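Local coordinates for putative endo-1,4-beta-xylanase (Bacteroides thetaiotaomicron VPI-5482, PDB 5MSX), which probably hydrolyses glycosidic bonds as a family 43 glycoside hydrolase, an arabinofuranosidase-type enzyme linked to breakdown of the plant pectin RG-II, at residues I34-I39 / T284-Y289. Numbering follows the deposited sequence.
Sequences IADASI and TNRQTY. With EDO (1,2-ethanediol), chain U; EDO (1,2-ethanediol), chain B.
R286 lays its guanidinium against A35: CB of A35 stands 3.4 Å above one face of the group, offset toward its rim. Followed outward from its own CB, the arginine sets CG anti to the carbonyl carbon (chi1 -59°) and bends at chi3 (-66°). Beyond the bend NE and CZ both come against A35 CB, with CZ at 3.5 Å, while NE also forms a salt bridge with D53. At the tip NH2 donates to O2 of a bound 1,2-ethanediol, probably from the crystallisation liquor, 2.9 Å away (N-H...O angle 152°), and NH1 adds a weak bond to the same oxygen. That oxygen also lies 2.5 Å from D36 OD2, a spacing so short that its detail is doubtful. NH1 and D36 OD1 are 4.2 Å apart, and OD1 lies well out of the guanidinium plane, a relation of charge only. D36 is the predicted proton acceptor of this family 43 hydrolase, whose catalytic domain is a five-bladed beta-propeller; here the chain turns a corner at D36, and strand 287-293, of another sheet, packs through T288 on the residues on either side of that corner. An alanine in place of R286 would probably leave D53 without its ionic mate and bare the methyl of A35. Deeper in, T288 OG1 lies 3.0 Å from the carbonyl O of I34, close enough for a hydrogen bond, though the hydroxyl proton could instead go to a water. The same hydroxyl hydrogen-bonds that water, which accepts from A37 N at 3.0 Å. Crossing T288 at about a right angle, I34 brings CG1 and CD1 each to 3.9 Å from T288 CB.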
ATOM      1  N   ILE C  34       7.179 -25.901 -20.266  1.00 22.26           N
ATOM      2  CA  ILE C  34       6.544 -25.062 -19.285  1.00 21.49           C
ATOM      3  C   ILE C  34       5.036 -25.309 -19.277  1.00 20.39           C
ATOM      4  O   ILE C  34       4.450 -25.708 -20.304  1.00 19.79           O
ATOM      5  CB  ILE C  34       6.859 -23.565 -19.492  1.00 23.51           C
ATOM      6  CG1 ILE C  34       6.313 -23.031 -20.826  1.00 24.21           C
ATOM      7  CG2 ILE C  34       8.365 -23.322 -19.375  1.00 25.01           C
ATOM      8  CD1 ILE C  34       6.050 -21.537 -20.794  1.00 23.79           C
ATOM      9  N   ALA C  35       4.449 -25.095 -18.109  1.00 17.04           N
ATOM     10  CA  ALA C  35       3.036 -25.241 -17.885  1.00 17.20           C
ATOM     11  C   ALA C  35       2.526 -24.154 -16.922  1.00 16.73           C
ATOM     12  O   ALA C  35       3.311 -23.447 -16.280  1.00 16.03           O
ATOM     13  CB  ALA C  35       2.760 -26.614 -17.301  1.00 17.87           C
ATOM     14  N   ASP C  36       1.211 -24.055 -16.819  1.00 16.53           N
ATOM     15  CA  ASP C  36       0.556 -23.230 -15.823  1.00 17.49           C
ATOM     16  C   ASP C  36       0.987 -21.751 -15.992  1.00 17.16           C
ATOM     17  O   ASP C  36       1.215 -21.049 -15.003  1.00 17.52           O
ATOM     18  CB  ASP C  36       0.877 -23.699 -14.382  1.00 18.46           C
ATOM     19  CG  ASP C  36       0.790 -25.233 -14.178  1.00 19.74           C
ATOM     20  OD1 ASP C  36      -0.107 -25.899 -14.737  1.00 19.27           O
ATOM     21  OD2 ASP C  36       1.610 -25.738 -13.379  1.00 20.68           O
ATOM     22  N   ALA C  37       1.088 -21.300 -17.235  1.00 16.58           N
ATOM     23  CA  ALA C  37       1.748 -20.035 -17.560  1.00 16.00           C
ATOM     24  C   ALA C  37       0.907 -18.814 -17.214  1.00 16.20           C
ATOM     25  O   ALA C  37      -0.330 -18.824 -17.347  1.00 17.01           O
ATOM     26  CB  ALA C  37       2.126 -20.001 -19.029  1.00 15.81           C
ATOM     27  N   SER C  38       1.593 -17.772 -16.751  1.00 16.56           N
ATOM     28  CA  SER C  38       1.014 -16.473 -16.474  1.00 16.39           C
ATOM     29  C   SER C  38       1.779 -15.519 -17.320  1.00 17.37           C
ATOM     30  O   SER C  38       2.961 -15.327 -17.102  1.00 17.34           O
ATOM     31  CB  SER C  38       1.167 -16.111 -14.992  1.00 17.07           C
ATOM     32  OG  SER C  38       0.332 -16.941 -14.207  1.00 16.72           O
ATOM     33  N   ILE C  39       1.124 -14.984 -18.346  1.00 17.88           N
ATOM     34  CA  ILE C  39       1.770 -14.152 -19.326  1.00 18.57           C
ATOM     35  C   ILE C  39       1.148 -12.757 -19.273  1.00 19.70           C
ATOM     36  O   ILE C  39      -0.070 -12.607 -19.115  1.00 18.99           O
ATOM     37  CB  ILE C  39       1.645 -14.770 -20.716  1.00 19.48           C
ATOM     38  CG1 ILE C  39       2.396 -16.130 -20.769  1.00 18.99           C
ATOM     39  CG2 ILE C  39       2.162 -13.806 -21.783  1.00 19.79           C
ATOM     40  CD1 ILE C  39       1.906 -17.037 -21.892  1.00 19.63           C
ATOM     41  N   THR C 284       4.854 -34.466 -16.507  1.00 23.15           N
ATOM     42  CA  THR C 284       5.326 -33.085 -16.472  1.00 23.14           C
ATOM     43  C   THR C 284       6.310 -32.851 -17.610  1.00 22.08           C
ATOM     44  O   THR C 284       7.430 -32.426 -17.381  1.00 25.68           O
ATOM     45  CB  THR C 284       6.001 -32.776 -15.114  1.00 24.27           C
ATOM     46  OG1 THR C 284       6.918 -33.819 -14.808  1.00 24.30           O
ATOM     47  CG2 THR C 284       4.997 -32.697 -13.992  1.00 23.82           C
ATOM     48  N   ASN C 285       5.896 -33.154 -18.828  1.00 19.70           N
ATOM     49  CA  ASN C 285       6.653 -32.854 -20.024  1.00 20.44           C
ATOM     50  C   ASN C 285       5.677 -32.138 -20.972  1.00 19.70           C
ATOM     51  O   ASN C 285       5.395 -32.594 -22.061  1.00 18.48           O
ATOM     52  CB  ASN C 285       7.206 -34.137 -20.655  1.00 21.76           C
ATOM     53  CG  ASN C 285       8.097 -34.905 -19.706  1.00 22.91           C
ATOM     54  OD1 ASN C 285       9.104 -34.405 -19.268  1.00 23.34           O
ATOM     55  ND2 ASN C 285       7.692 -36.096 -19.351  1.00 24.22           N
ATOM     56  N   ARG C 286       5.171 -31.009 -20.507  1.00 20.09           N
ATOM     57  CA  ARG C 286       4.172 -30.233 -21.221  1.00 19.54           C
ATOM     58  C   ARG C 286       4.848 -29.032 -21.861  1.00 17.99           C
ATOM     59  O   ARG C 286       5.901 -28.587 -21.421  1.00 18.11           O
ATOM     60  CB  ARG C 286       3.077 -29.794 -20.244  1.00 19.20           C
ATOM     61  CG  ARG C 286       2.391 -30.968 -19.568  1.00 20.90           C
ATOM     62  CD  ARG C 286       1.674 -30.598 -18.283  1.00 20.98           C
ATOM     63  NE  ARG C 286       2.582 -30.158 -17.218  1.00 21.85           N
ATOM     64  CZ  ARG C 286       2.163 -29.829 -15.994  1.00 21.40           C
ATOM     65  NH1 ARG C 286       0.876 -29.887 -15.691  1.00 21.59           N
ATOM     66  NH2 ARG C 286       3.023 -29.440 -15.070  1.00 21.56           N
ATOM     67  N   GLN C 287       4.231 -28.501 -22.902  1.00 17.87           N
ATOM     68  CA  GLN C 287       4.602 -27.192 -23.444  1.00 17.11           C
ATOM     69  C   GLN C 287       3.374 -26.315 -23.484  1.00 16.19           C
ATOM     70  O   GLN C 287       2.253 -26.807 -23.259  1.00 15.19           O
ATOM     71  CB  GLN C 287       5.255 -27.336 -24.811  1.00 17.15           C
ATOM     72  CG  GLN C 287       6.648 -27.907 -24.724  1.00 17.64           C
ATOM     73  CD  GLN C 287       7.386 -27.821 -26.051  1.00 18.85           C
ATOM     74  OE1 GLN C 287       7.060 -28.539 -26.982  1.00 19.69           O
ATOM     75  NE2 GLN C 287       8.367 -26.924 -26.145  1.00 19.20           N
ATOM     76  N   THR C 288       3.602 -25.019 -23.736  1.00 15.76           N
ATOM     77  CA  THR C 288       2.562 -23.974 -23.672  1.00 15.17           C
ATOM     78  C   THR C 288       2.385 -23.372 -25.048  1.00 14.51           C
ATOM     79  O   THR C 288       3.369 -23.177 -25.778  1.00 14.85           O
ATOM     80  CB  THR C 288       2.846 -22.902 -22.595  1.00 15.56           C
ATOM     81  OG1 THR C 288       2.690 -23.486 -21.298  1.00 15.83           O
ATOM     82  CG2 THR C 288       1.860 -21.694 -22.679  1.00 16.41           C
ATOM     83  N   TYR C 289       1.121 -23.160 -25.422  1.00 13.44           N
ATOM     84  CA  TYR C 289       0.730 -22.621 -26.721  1.00 14.07           C
ATOM     85  C   TYR C 289      -0.194 -21.426 -26.510  1.00 14.40           C
ATOM     86  O   TYR C 289      -0.841 -21.319 -25.460  1.00 14.16           O
ATOM     87  CB  TYR C 289      -0.018 -23.701 -27.526  1.00 14.76           C
ATOM     88  CG  TYR C 289       0.866 -24.912 -27.778  1.00 15.10           C
ATOM     89  CD1 TYR C 289       1.007 -25.891 -26.810  1.00 14.59           C
ATOM     90  CD2 TYR C 289       1.628 -25.018 -28.922  1.00 15.70           C
ATOM     91  CE1 TYR C 289       1.837 -26.971 -26.998  1.00 15.06           C
ATOM     92  CE2 TYR C 289       2.460 -26.123 -29.132  1.00 16.00           C
ATOM     93  CZ  TYR C 289       2.565 -27.095 -28.154  1.00 15.46           C
ATOM     94  OH  TYR C 289       3.372 -28.222 -28.319  1.00 15.87           O
TER
HETATM   95  C1  EDO U 503       0.785 -29.504 -11.080  1.00 38.88           C
HETATM   96  O1  EDO U 503      -0.509 -29.159 -11.599  1.00 36.51           O
HETATM   97  C2  EDO U 503       1.839 -28.568 -11.618  1.00 35.25           C
HETATM   98  O2  EDO U 503       1.485 -28.186 -12.936  1.00 32.19           O
HETATM   99  C1  EDO B 505       8.480 -38.660 -17.280  1.00 35.95           C
HETATM  100  O1  EDO B 505       9.598 -37.923 -17.788  1.00 36.70           O
HETATM  101  C2  EDO B 505       8.269 -38.353 -15.802  1.00 35.67           C
HETATM  102  O2  EDO B 505       8.752 -37.047 -15.446  1.00 32.62           O
HETATM  103  O   HOH W   1       0.325 -22.876 -19.624  1.00 19.24           O